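Local coordinates for Cd1 (Flavonifractor plautii, PDB 7D39), which probably uses bound FMN as an ene-reductase to reduce flavones and flavonols, the step that initiates their breakdown in gut bacteria, at residues C19-M24 with A188-I193; I36-L41 with D71-K76; V138-S143 with V168-V173; G214-C219 with C234-E239. All coordinates share one frame; numbering follows the deposited sequence.

In the fold
Contacts 1, 2 and 3 belong to the flavodoxin-like part of the chain, a five-stranded parallel sheet flanked by helices. Contact 3 pairs two of its strands, one of them the outermost strand 167-174; contact 2 lies at strand 32-37 on the other edge, about 19 Å away between centres. Contact 1 sits against contact 3, centres about 11 Å apart, and Arg189 NE reaches Glu172 OE2 at 2.7 Å in a salt bridge. Side chains of the three lie about 12 Å (Ala190), 10 Å (Leu38) and 8 Å (Val173) from the bound FMN. Contact 4 is the cysteine cluster beside the separate antiparallel sheet, its centre about 16 Å from contact 3 and 30 Å from contact 2.

Contact 1: C19-M24 with A188-I193; sequences CIEALM and ARAHQI
His191 reaches over from one helix to a carboxylate of the other: its ND1 donates to Glu21 OE1 at 3.2 Å, a bent bond of 137° that meets the oxygen on its anti side rather than the usual syn one. The carboxylate and the imidazole are turned 49° against each other. Glu21 has CG anti to the backbone N (chi1 -179°) and a bend at chi2, which carries OE1 toward the imidazole while CG lies 4.1 Å from Ala190 CB. These are helices 14-28 and 184-202, which share one face of the flavodoxin-like sheet; Ala22 and Ala190 both rest on Met142 of strand 138-144. Two alanines at the crossing let the axes approach to 6.8 Å, and Ala22 CA comes within 3.4 Å of Ala190 O in a CA-H...O contact. At its other nitrogen, NE2, His191 is hydrogen-bonded to Glu28, and a carboxylate at each nitrogen would probably favour the protonated ring. With an alanine in place of Glu21, ND1 is left without this acceptor and the ring would probably be freer to turn, though NE2 keeps Glu28. Farther along, His191 CE1 lies 4.1 Å from the backbone carbon Met24 C.

Contact 2: I36-L41 with D71-K76; sequences IQLQNL and DWLLDK
Ile36 points its CB at the helix and runs from there straight into a junction of three side chains. CG1 stands anti to the carbonyl carbon (chi1 -72°) and the chain continues fully extended, which drives the end methyl deep into the contact. CG1 itself lies 4.0 Å from Trp72 CH2; one bond farther, CD1 comes to 3.6 Å from the same CH2. That methyl also meets Lys76 CG at 3.8 Å and Leu73 CD1 at 4.0 Å. Trp72 approaches from the opposite direction, and one face of its ring is covered by Lys76 CG from the next helical turn; the ammonium of Lys76 goes on to a salt bridge with Glu34. The partners are the outermost strand 32-37, with the short 3-10 turn that follows it, and helix 70-79, which leads on to strand 82-88 in a flavodoxin-like crossover that passes over strand 2-7. Two residues on from Ile36, Leu38 and Leu73 meet at about a right angle, CD2 to CD2 at 4.0 Å, with Ile101 of helix 96-109 also against Leu38. Leu41 crosses Trp72 at about a right angle, its CD1 3.6 Å from Trp72 CZ3, while CD2 lies between Trp72 CZ3 and Leu73 CD1. Cutting Leu41 back to an alanine would probably open a gap beside CZ3 and leave the indole less firmly held on that side.

Contact 3: V138-S143 with V168-V173; sequences VISFMS and VIDNEV
Ile139 O accepts from Ile169 N at 2.9 Å, a rung between two parallel strands of the flavodoxin-like sheet, those of a beta-alpha-beta unit connected through helix 153-162; Ile139 is also backbone-bonded to Lys167. A beta bulge then shifts the register by one residue, and Ser140 fills in for the backbone: its OG takes the N-H of Asp170 at 2.8 Å. The hydroxyl sits there because it is turned beside its own backbone N (chi1 -75°). Its proton goes to a water at 2.6 Å, and that water donates to Asp170 OD2, which Asn196 also binds. Regular pairing resumes with Phe141 N on Asp170 O and with Glu172 N on Phe141 O, the straightest bond of the ladder at 172°. The backbones of Ser140 and Met142 bond to strand 82-88 instead, and Asn171 O accepts from Gln154 NE2. Glu172 OE2 is claimed by Arg189. Ser143 OG, which also bonds Thr153, gives its proton to a second water 2.7 Å away. This water donates to Asn171 OD1 and to Glu172 O, both at 2.8 Å, so Glu172 O has two donors, the other being Ser143 N at 2.8 Å.

Contact 4: G214-C219 with C234-E239; sequences GVCPHC and CLCGLE
Cys219 and Cys236 bring two knuckle-like turns together in an arrangement that recalls a zinc ribbon: Cys216 and Cys219 form one CxxC pair, Cys236 and the preceding Cys233 the other. The model joins Cys219 SG to Cys236 SG at 2.1 Å and also bonds it to Cys216 and Cys233. One sulfur cannot carry three disulfides, so the bonding is doubtful, and a four-cysteine metal site as in zinc ribbons is a possible reading, although no metal is modelled. Side chains pack round the sulfurs. His218 swings out with CG anti to its N (chi1 171°) and sets its ring edge-on to Cys236, CD2 being 3.6 Å from SG; NE2 beyond is hydrogen-bonded to Asp263. From the other segment Leu238 supplies a bump that lies at about a right angle to His218. Its CD1 fills the hollow between that residue's CB and ring and Cys216 SG, which is 4.3 Å from Leu238 CD1. Phe251 and Phe253 also touch Leu238. Leu235 leans on Met159 and Leu162 of helix 153-162, and its CB meets Cys219 CB at 4.1 Å. At the leucine tip, Leu238 CD1 reaches His218 CB at 3.6 Å and His218 CD2 at 3.7 Å.

Contact 1: C19-M24 with A188-I193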
loop_
_atom_site.group_PDB
_atom_site.type_symbol
_atom_site.label_atom_id
_atom_site.label_comp_id
_atom_site.label_asym_id
_atom_site.label_seq_id
_atom_site.Cartn_x
_atom_site.Cartn_y
_atom_site.Cartn_z
ATOM N N CYS A 19 -9.397 -13.074 -7.941
ATOM C CA CYS A 19 -7.950 -13.114 -8.050
ATOM C C CYS A 19 -7.523 -14.140 -9.096
ATOM O O CYS A 19 -6.694 -13.855 -9.970
ATOM C CB CYS A 19 -7.336 -13.420 -6.686
ATOM S SG CYS A 19 -5.542 -13.287 -6.674
ATOM N N ILE A 20 -8.103 -15.334 -9.041
ATOM C CA ILE A 20 -7.699 -16.365 -9.985
ATOM C C ILE A 20 -8.125 -15.989 -11.399
ATOM O O ILE A 20 -7.374 -16.177 -12.360
ATOM C CB ILE A 20 -8.252 -17.726 -9.534
ATOM C CG1 ILE A 20 -7.496 -18.170 -8.271
ATOM C CG2 ILE A 20 -8.121 -18.754 -10.646
ATOM C CD1 ILE A 20 -8.231 -19.201 -7.444
ATOM N N GLU A 21 -9.316 -15.413 -11.540
ATOM C CA GLU A 21 -9.748 -14.910 -12.838
ATOM C C GLU A 21 -8.769 -13.872 -13.381
ATOM O O GLU A 21 -8.515 -13.812 -14.591
ATOM C CB GLU A 21 -11.146 -14.309 -12.708
ATOM C CG GLU A 21 -11.726 -13.772 -13.986
ATOM C CD GLU A 21 -12.239 -14.875 -14.884
ATOM O OE1 GLU A 21 -12.004 -14.790 -16.105
ATOM O OE2 GLU A 21 -12.866 -15.824 -14.366
ATOM N N ALA A 22 -8.228 -13.024 -12.505
ATOM C CA ALA A 22 -7.182 -12.116 -12.957
ATOM C C ALA A 22 -5.946 -12.899 -13.375
ATOM O O ALA A 22 -5.318 -12.586 -14.392
ATOM C CB ALA A 22 -6.851 -11.092 -11.871
ATOM N N LEU A 23 -5.598 -13.948 -12.629
ATOM C CA LEU A 23 -4.446 -14.752 -13.021
ATOM C C LEU A 23 -4.659 -15.386 -14.393
ATOM O O LEU A 23 -3.721 -15.488 -15.195
ATOM C CB LEU A 23 -4.161 -15.812 -11.958
ATOM C CG LEU A 23 -3.601 -15.279 -10.628
ATOM C CD1 LEU A 23 -3.216 -16.413 -9.719
ATOM C CD2 LEU A 23 -2.395 -14.368 -10.851
HETATM N N MSE A 24 -5.888 -15.796 -14.692
HETATM C CA MSE A 24 -6.174 -16.381 -15.998
HETATM C C MSE A 24 -5.939 -15.394 -17.142
HETATM O O MSE A 24 -5.296 -15.717 -18.136
HETATM C CB MSE A 24 -7.605 -16.903 -16.041
HETATM C CG MSE A 24 -7.754 -18.249 -15.377
HETATM SE SE MSE A 24 -9.624 -18.718 -15.028
HETATM C CE MSE A 24 -9.351 -20.583 -14.571
ATOM N N ALA A 188 -15.545 -10.508 -15.858
ATOM C CA ALA A 188 -14.784 -10.076 -17.020
ATOM C C ALA A 188 -13.889 -8.897 -16.677
ATOM O O ALA A 188 -12.801 -8.760 -17.250
ATOM C CB ALA A 188 -15.736 -9.731 -18.177
ATOM N N ARG A 189 -14.293 -8.074 -15.708
ATOM C CA ARG A 189 -13.448 -6.952 -15.301
ATOM C C ARG A 189 -12.216 -7.428 -14.536
ATOM O O ARG A 189 -11.120 -6.888 -14.719
ATOM C CB ARG A 189 -14.259 -5.960 -14.469
ATOM C CG ARG A 189 -13.455 -4.786 -13.943
ATOM C CD ARG A 189 -13.136 -3.758 -15.039
ATOM N NE ARG A 189 -12.411 -2.622 -14.480
ATOM C CZ ARG A 189 -11.285 -2.122 -14.978
ATOM N NH1 ARG A 189 -10.752 -2.630 -16.081
ATOM N NH2 ARG A 189 -10.698 -1.098 -14.371
ATOM N N ALA A 190 -12.369 -8.432 -13.670
ATOM C CA ALA A 190 -11.193 -9.047 -13.062
ATOM C C ALA A 190 -10.274 -9.624 -14.127
ATOM O O ALA A 190 -9.049 -9.483 -14.044
ATOM C CB ALA A 190 -11.606 -10.139 -12.072
ATOM N N HIS A 191 -10.851 -10.278 -15.137
ATOM C CA HIS A 191 -10.055 -10.817 -16.229
ATOM C C HIS A 191 -9.242 -9.720 -16.926
ATOM O O HIS A 191 -8.047 -9.888 -17.188
ATOM C CB HIS A 191 -10.969 -11.525 -17.233
ATOM C CG HIS A 191 -10.221 -12.270 -18.292
ATOM N ND1 HIS A 191 -9.861 -13.593 -18.156
ATOM C CD2 HIS A 191 -9.750 -11.874 -19.498
ATOM C CE1 HIS A 191 -9.205 -13.982 -19.237
ATOM N NE2 HIS A 191 -9.130 -12.961 -20.070
ATOM N N GLN A 192 -9.883 -8.600 -17.267
ATOM C CA GLN A 192 -9.155 -7.507 -17.912
ATOM C C GLN A 192 -8.059 -6.952 -17.007
ATOM O O GLN A 192 -6.948 -6.653 -17.471
ATOM C CB GLN A 192 -10.112 -6.392 -18.317
ATOM C CG GLN A 192 -9.457 -5.354 -19.190
ATOM C CD GLN A 192 -9.097 -5.906 -20.569
ATOM O OE1 GLN A 192 -9.902 -6.586 -21.206
ATOM N NE2 GLN A 192 -7.872 -5.634 -21.022
ATOM N N ILE A 193 -8.350 -6.804 -15.714
ATOM C CA ILE A 193 -7.332 -6.339 -14.774
ATOM C C ILE A 193 -6.114 -7.258 -14.815
ATOM O O ILE A 193 -4.962 -6.806 -14.738
ATOM C CB ILE A 193 -7.937 -6.224 -13.361
ATOM C CG1 ILE A 193 -8.858 -5.005 -13.317
ATOM C CG2 ILE A 193 -6.856 -6.141 -12.268
ATOM C CD1 ILE A 193 -9.473 -4.733 -11.968
#

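Contact 2: I36-L41 with D71-K76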
loop_
_atom_site.group_PDB
_atom_site.type_symbol
_atom_site.label_atom_id
_atom_site.label_comp_id
_atom_site.label_asym_id
_atom_site.label_seq_id
_atom_site.Cartn_x
_atom_site.Cartn_y
_atom_site.Cartn_z
ATOM N N ILE A 36 -1.393 -17.073 -3.933
ATOM C CA ILE A 36 -1.202 -17.201 -2.492
ATOM C C ILE A 36 -2.509 -16.839 -1.792
ATOM O O ILE A 36 -3.060 -15.752 -2.004
ATOM C CB ILE A 36 -0.043 -16.328 -1.975
ATOM C CG1 ILE A 36 1.295 -16.918 -2.419
ATOM C CG2 ILE A 36 -0.070 -16.243 -0.465
ATOM C CD1 ILE A 36 2.509 -16.074 -1.980
ATOM N N GLN A 37 -3.007 -17.757 -0.968
ATOM C CA GLN A 37 -4.199 -17.550 -0.156
ATOM C C GLN A 37 -3.743 -17.181 1.255
ATOM O O GLN A 37 -3.093 -17.985 1.923
ATOM C CB GLN A 37 -5.055 -18.820 -0.155
ATOM C CG GLN A 37 -6.561 -18.590 -0.311
ATOM C CD GLN A 37 -7.151 -17.861 0.867
ATOM O OE1 GLN A 37 -6.728 -18.065 2.006
ATOM N NE2 GLN A 37 -8.126 -16.999 0.606
ATOM N N LEU A 38 -4.060 -15.963 1.708
ATOM C CA LEU A 38 -3.465 -15.486 2.959
ATOM C C LEU A 38 -3.966 -16.225 4.197
ATOM O O LEU A 38 -3.287 -16.178 5.231
ATOM C CB LEU A 38 -3.708 -13.988 3.145
ATOM C CG LEU A 38 -3.015 -13.037 2.159
ATOM C CD1 LEU A 38 -3.364 -11.572 2.439
ATOM C CD2 LEU A 38 -1.503 -13.254 2.183
ATOM N N GLN A 39 -5.136 -16.869 4.136
ATOM C CA GLN A 39 -5.594 -17.655 5.270
ATOM C C GLN A 39 -4.671 -18.838 5.570
ATOM O O GLN A 39 -4.721 -19.376 6.675
ATOM C CB GLN A 39 -7.018 -18.186 5.052
ATOM C CG GLN A 39 -8.093 -17.129 4.722
ATOM C CD GLN A 39 -8.098 -15.956 5.682
ATOM O OE1 GLN A 39 -7.888 -16.123 6.873
ATOM N NE2 GLN A 39 -8.324 -14.754 5.160
ATOM N N ASN A 40 -3.845 -19.269 4.615
ATOM C CA ASN A 40 -2.875 -20.328 4.874
ATOM C C ASN A 40 -1.646 -19.831 5.615
ATOM O O ASN A 40 -0.785 -20.642 5.955
ATOM C CB ASN A 40 -2.407 -20.987 3.569
ATOM C CG ASN A 40 -3.506 -21.734 2.873
ATOM O OD1 ASN A 40 -4.393 -22.277 3.515
ATOM N ND2 ASN A 40 -3.462 -21.763 1.548
ATOM N N LEU A 41 -1.530 -18.531 5.846
ATOM C CA LEU A 41 -0.315 -17.925 6.375
ATOM C C LEU A 41 -0.553 -17.459 7.803
ATOM O O LEU A 41 -1.678 -17.112 8.181
ATOM C CB LEU A 41 0.133 -16.740 5.510
ATOM C CG LEU A 41 1.150 -16.882 4.372
ATOM C CD1 LEU A 41 1.029 -18.178 3.630
ATOM C CD2 LEU A 41 1.014 -15.700 3.395
ATOM N N ASP A 71 8.048 -12.829 6.182
ATOM C CA ASP A 71 9.268 -12.854 5.383
ATOM C C ASP A 71 9.098 -13.749 4.164
ATOM O O ASP A 71 9.502 -13.383 3.057
ATOM C CB ASP A 71 10.462 -13.311 6.229
ATOM C CG ASP A 71 10.955 -12.226 7.177
ATOM O OD1 ASP A 71 10.655 -11.039 6.940
ATOM O OD2 ASP A 71 11.650 -12.559 8.153
ATOM N N TRP A 72 8.497 -14.925 4.347
ATOM C CA TRP A 72 8.185 -15.777 3.203
ATOM C C TRP A 72 7.312 -15.038 2.194
ATOM O O TRP A 72 7.621 -14.994 0.997
ATOM C CB TRP A 72 7.504 -17.052 3.687
ATOM C CG TRP A 72 7.116 -18.002 2.598
ATOM C CD1 TRP A 72 7.883 -19.007 2.060
ATOM C CD2 TRP A 72 5.859 -18.049 1.915
ATOM N NE1 TRP A 72 7.176 -19.666 1.083
ATOM C CE2 TRP A 72 5.931 -19.106 0.975
ATOM C CE3 TRP A 72 4.681 -17.307 2.005
ATOM C CZ2 TRP A 72 4.873 -19.429 0.132
ATOM C CZ3 TRP A 72 3.625 -17.628 1.153
ATOM C CH2 TRP A 72 3.729 -18.687 0.240
ATOM N N LEU A 73 6.215 -14.444 2.662
ATOM C CA LEU A 73 5.339 -13.701 1.755
ATOM C C LEU A 73 6.115 -12.623 1.005
ATOM O O LEU A 73 5.981 -12.471 -0.214
ATOM C CB LEU A 73 4.181 -13.074 2.543
ATOM C CG LEU A 73 3.145 -12.227 1.795
ATOM C CD1 LEU A 73 2.508 -13.021 0.674
ATOM C CD2 LEU A 73 2.076 -11.679 2.756
ATOM N N LEU A 74 6.938 -11.869 1.726
ATOM C CA LEU A 74 7.692 -10.793 1.106
ATOM C C LEU A 74 8.635 -11.319 0.030
ATOM O O LEU A 74 8.724 -10.739 -1.060
ATOM C CB LEU A 74 8.460 -10.024 2.186
ATOM C CG LEU A 74 8.846 -8.622 1.765
ATOM C CD1 LEU A 74 7.587 -7.933 1.325
ATOM C CD2 LEU A 74 9.499 -7.876 2.915
ATOM N N ASP A 75 9.355 -12.410 0.317
ATOM C CA ASP A 75 10.215 -13.003 -0.703
ATOM C C ASP A 75 9.420 -13.314 -1.962
ATOM O O ASP A 75 9.895 -13.079 -3.077
ATOM C CB ASP A 75 10.893 -14.282 -0.194
ATOM C CG ASP A 75 11.904 -14.028 0.902
ATOM O OD1 ASP A 75 12.747 -13.114 0.768
ATOM O OD2 ASP A 75 11.867 -14.763 1.912
ATOM N N LYS A 76 8.210 -13.852 -1.805
ATOM C CA LYS A 76 7.407 -14.186 -2.980
ATOM C C LYS A 76 7.043 -12.933 -3.756
ATOM O O LYS A 76 7.110 -12.914 -4.989
ATOM C CB LYS A 76 6.132 -14.937 -2.582
ATOM C CG LYS A 76 6.324 -16.235 -1.795
ATOM C CD LYS A 76 7.077 -17.298 -2.577
ATOM C CE LYS A 76 6.360 -17.675 -3.839
ATOM N NZ LYS A 76 6.945 -18.916 -4.416
#

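Contact 3: V138-S143 with V168-V173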
loop_
_atom_site.group_PDB
_atom_site.type_symbol
_atom_site.label_atom_id
_atom_site.label_comp_id
_atom_site.label_asym_id
_atom_site.label_seq_id
_atom_site.Cartn_x
_atom_site.Cartn_y
_atom_site.Cartn_z
ATOM N N VAL A 138 5.125 -3.570 -10.679
ATOM C CA VAL A 138 3.747 -3.129 -10.894
ATOM C C VAL A 138 2.817 -3.957 -10.020
ATOM O O VAL A 138 3.083 -5.131 -9.737
ATOM C CB VAL A 138 3.309 -3.227 -12.374
ATOM C CG1 VAL A 138 4.055 -2.208 -13.246
ATOM C CG2 VAL A 138 3.511 -4.634 -12.891
ATOM N N ILE A 139 1.712 -3.337 -9.602
ATOM C CA ILE A 139 0.747 -3.958 -8.702
ATOM C C ILE A 139 -0.636 -3.410 -9.025
ATOM O O ILE A 139 -0.791 -2.235 -9.367
ATOM C CB ILE A 139 1.108 -3.718 -7.217
ATOM C CG1 ILE A 139 0.146 -4.473 -6.288
ATOM C CG2 ILE A 139 1.122 -2.208 -6.901
ATOM C CD1 ILE A 139 0.735 -4.817 -4.917
ATOM N N SER A 140 -1.639 -4.274 -8.918
ATOM C CA SER A 140 -3.030 -3.883 -9.054
ATOM C C SER A 140 -3.824 -4.455 -7.893
ATOM O O SER A 140 -3.480 -5.503 -7.333
ATOM C CB SER A 140 -3.615 -4.352 -10.383
ATOM O OG SER A 140 -3.124 -3.543 -11.451
ATOM N N PHE A 141 -4.895 -3.753 -7.537
ATOM C CA PHE A 141 -5.715 -4.104 -6.393
ATOM C C PHE A 141 -7.167 -4.240 -6.808
ATOM O O PHE A 141 -7.648 -3.531 -7.693
ATOM C CB PHE A 141 -5.612 -3.044 -5.299
ATOM C CG PHE A 141 -4.219 -2.856 -4.768
ATOM C CD1 PHE A 141 -3.689 -3.755 -3.863
ATOM C CD2 PHE A 141 -3.456 -1.775 -5.159
ATOM C CE1 PHE A 141 -2.417 -3.577 -3.360
ATOM C CE2 PHE A 141 -2.176 -1.581 -4.640
ATOM C CZ PHE A 141 -1.662 -2.488 -3.759
HETATM N N MSE A 142 -7.863 -5.140 -6.139
HETATM C CA MSE A 142 -9.304 -5.229 -6.262
HETATM C C MSE A 142 -9.835 -5.300 -4.846
HETATM O O MSE A 142 -9.338 -6.084 -4.055
HETATM C CB MSE A 142 -9.712 -6.454 -7.070
HETATM C CG MSE A 142 -9.109 -6.509 -8.463
HETATM SE SE MSE A 142 -9.777 -8.059 -9.496
HETATM C CE MSE A 142 -8.673 -9.442 -8.671
ATOM N N SER A 143 -10.805 -4.456 -4.512
ATOM C CA SER A 143 -11.468 -4.495 -3.219
ATOM C C SER A 143 -12.894 -4.958 -3.446
ATOM O O SER A 143 -13.606 -4.382 -4.273
ATOM C CB SER A 143 -11.459 -3.123 -2.540
ATOM O OG SER A 143 -10.142 -2.647 -2.366
ATOM N N VAL A 168 1.115 1.445 -9.459
ATOM C CA VAL A 168 -0.243 0.912 -9.460
ATOM C C VAL A 168 -0.795 0.912 -10.879
ATOM O O VAL A 168 -0.740 1.924 -11.581
ATOM C CB VAL A 168 -1.135 1.736 -8.518
ATOM C CG1 VAL A 168 -2.575 1.203 -8.491
ATOM C CG2 VAL A 168 -0.571 1.731 -7.117
ATOM N N ILE A 169 -1.361 -0.215 -11.306
ATOM C CA ILE A 169 -1.955 -0.236 -12.637
ATOM C C ILE A 169 -3.472 -0.095 -12.548
ATOM O O ILE A 169 -4.058 0.810 -13.160
ATOM C CB ILE A 169 -1.534 -1.494 -13.413
ATOM C CG1 ILE A 169 -0.007 -1.618 -13.419
ATOM C CG2 ILE A 169 -2.095 -1.463 -14.839
ATOM C CD1 ILE A 169 0.720 -0.498 -14.169
ATOM N N ASP A 170 -4.112 -0.968 -11.780
ATOM C CA ASP A 170 -5.528 -0.844 -11.483
ATOM C C ASP A 170 -5.745 -0.815 -9.976
ATOM O O ASP A 170 -4.928 -1.327 -9.211
ATOM C CB ASP A 170 -6.332 -1.989 -12.118
ATOM C CG ASP A 170 -6.625 -1.730 -13.588
ATOM O OD1 ASP A 170 -7.373 -0.768 -13.862
ATOM O OD2 ASP A 170 -6.093 -2.470 -14.449
ATOM N N ASN A 171 -6.860 -0.195 -9.549
ATOM C CA ASN A 171 -7.207 -0.093 -8.134
ATOM C C ASN A 171 -8.738 -0.024 -8.059
ATOM O O ASN A 171 -9.355 1.026 -7.890
ATOM C CB ASN A 171 -6.537 1.114 -7.478
ATOM C CG ASN A 171 -6.717 1.120 -6.007
ATOM O OD1 ASN A 171 -7.447 0.294 -5.473
ATOM N ND2 ASN A 171 -6.062 2.049 -5.324
ATOM N N GLU A 172 -9.372 -1.185 -8.182
ATOM C CA GLU A 172 -10.793 -1.290 -8.491
ATOM C C GLU A 172 -11.588 -1.699 -7.254
ATOM O O GLU A 172 -11.129 -2.515 -6.452
ATOM C CB GLU A 172 -11.014 -2.302 -9.625
ATOM C CG GLU A 172 -12.428 -2.373 -10.185
ATOM C CD GLU A 172 -12.787 -1.155 -10.984
ATOM O OE1 GLU A 172 -13.030 -0.080 -10.381
ATOM O OE2 GLU A 172 -12.811 -1.271 -12.222
ATOM N N VAL A 173 -12.789 -1.134 -7.113
ATOM C CA VAL A 173 -13.692 -1.421 -6.005
ATOM C C VAL A 173 -14.926 -2.119 -6.548
ATOM O O VAL A 173 -15.507 -1.667 -7.543
ATOM C CB VAL A 173 -14.104 -0.144 -5.252
ATOM C CG1 VAL A 173 -15.223 -0.467 -4.271
ATOM C CG2 VAL A 173 -12.941 0.405 -4.511
HETATM O O HOH W 1 -4.101 -4.338 -13.782
HETATM O O HOH W 2 -8.949 -1.959 -4.726
#

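Contact 4: G214-C219 with C234-E239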
loop_
_atom_site.group_PDB
_atom_site.type_symbol
_atom_site.label_atom_id
_atom_site.label_comp_id
_atom_site.label_asym_id
_atom_site.label_seq_id
_atom_site.Cartn_x
_atom_site.Cartn_y
_atom_site.Cartn_z
ATOM N N GLY A 214 -9.732 9.799 -10.518
ATOM C CA GLY A 214 -9.851 10.385 -9.192
ATOM C C GLY A 214 -9.903 11.908 -9.210
ATOM O O GLY A 214 -10.206 12.546 -10.220
ATOM N N VAL A 215 -9.625 12.492 -8.043
ATOM C CA VAL A 215 -9.636 13.939 -7.851
ATOM C C VAL A 215 -8.218 14.496 -7.768
ATOM O O VAL A 215 -7.895 15.484 -8.424
ATOM C CB VAL A 215 -10.462 14.332 -6.603
ATOM C CG1 VAL A 215 -10.242 15.801 -6.249
ATOM C CG2 VAL A 215 -11.945 14.062 -6.820
ATOM N N CYS A 216 -7.355 13.879 -6.944
ATOM C CA CYS A 216 -5.942 14.245 -6.875
ATOM C C CYS A 216 -5.307 13.933 -8.224
ATOM O O CYS A 216 -5.244 12.765 -8.627
ATOM C CB CYS A 216 -5.217 13.497 -5.739
ATOM S SG CYS A 216 -3.401 13.733 -5.614
ATOM N N PRO A 217 -4.841 14.940 -8.956
ATOM C CA PRO A 217 -4.223 14.664 -10.261
ATOM C C PRO A 217 -2.933 13.880 -10.146
ATOM O O PRO A 217 -2.490 13.272 -11.129
ATOM C CB PRO A 217 -3.973 16.064 -10.838
ATOM C CG PRO A 217 -4.745 17.017 -9.949
ATOM C CD PRO A 217 -4.829 16.369 -8.616
ATOM N N HIS A 218 -2.328 13.850 -8.985
ATOM C CA HIS A 218 -1.079 13.150 -8.798
ATOM C C HIS A 218 -1.290 11.742 -8.228
ATOM O O HIS A 218 -0.795 10.812 -8.777
ATOM C CB HIS A 218 -0.179 14.003 -7.919
ATOM C CG HIS A 218 1.057 13.322 -7.461
ATOM N ND1 HIS A 218 2.155 13.162 -8.260
ATOM C CD2 HIS A 218 1.365 12.748 -6.283
ATOM C CE1 HIS A 218 3.092 12.526 -7.594
ATOM N NE2 HIS A 218 2.636 12.263 -6.392
ATOM N N CYS A 219 -2.075 11.650 -7.152
ATOM C CA CYS A 219 -2.427 10.430 -6.360
ATOM C C CYS A 219 -3.449 9.543 -7.165
ATOM O O CYS A 219 -3.301 8.355 -7.243
ATOM C CB CYS A 219 -2.888 10.741 -4.850
ATOM S SG CYS A 219 -2.814 12.389 -3.952
ATOM N N CYS A 234 -5.351 12.200 1.098
ATOM C CA CYS A 234 -5.128 11.170 2.112
ATOM C C CYS A 234 -4.138 10.094 1.671
ATOM O O CYS A 234 -3.603 9.380 2.521
ATOM C CB CYS A 234 -6.449 10.523 2.501
ATOM S SG CYS A 234 -7.423 11.550 3.575
ATOM N N LEU A 235 -3.858 9.969 0.381
ATOM C CA LEU A 235 -2.869 8.994 -0.098
ATOM C C LEU A 235 -1.486 9.636 -0.158
ATOM O O LEU A 235 -0.574 9.231 0.562
ATOM C CB LEU A 235 -3.273 8.444 -1.470
ATOM C CG LEU A 235 -2.324 7.400 -2.071
ATOM C CD1 LEU A 235 -2.041 6.273 -1.073
ATOM C CD2 LEU A 235 -2.896 6.826 -3.372
ATOM N N CYS A 236 -1.326 10.642 -1.018
ATOM C CA CYS A 236 -0.014 11.177 -1.345
ATOM C C CYS A 236 0.389 12.378 -0.486
ATOM O O CYS A 236 1.554 12.782 -0.513
ATOM C CB CYS A 236 0.024 11.524 -2.842
ATOM S SG CYS A 236 -0.864 13.007 -3.435
ATOM N N GLY A 237 -0.530 12.948 0.287
ATOM C CA GLY A 237 -0.162 13.962 1.248
ATOM C C GLY A 237 0.041 15.349 0.691
ATOM O O GLY A 237 0.387 16.256 1.460
ATOM N N LEU A 238 -0.141 15.547 -0.613
ATOM C CA LEU A 238 -0.107 16.890 -1.166
ATOM C C LEU A 238 -1.114 17.766 -0.435
ATOM O O LEU A 238 -2.223 17.329 -0.120
ATOM C CB LEU A 238 -0.408 16.861 -2.663
ATOM C CG LEU A 238 0.728 16.377 -3.565
ATOM C CD1 LEU A 238 0.224 16.025 -4.945
ATOM C CD2 LEU A 238 1.813 17.433 -3.664
ATOM N N GLU A 239 -0.706 18.994 -0.144
ATOM C CA GLU A 239 -1.521 19.980 0.566
ATOM C C GLU A 239 -1.939 21.077 -0.411
ATOM O O GLU A 239 -1.090 21.709 -1.050
ATOM C CB GLU A 239 -0.746 20.565 1.749
ATOM C CG GLU A 239 0.019 19.493 2.534
ATOM C CD GLU A 239 0.467 19.942 3.921
ATOM O OE1 GLU A 239 0.538 21.161 4.181
ATOM O OE2 GLU A 239 0.744 19.059 4.754
#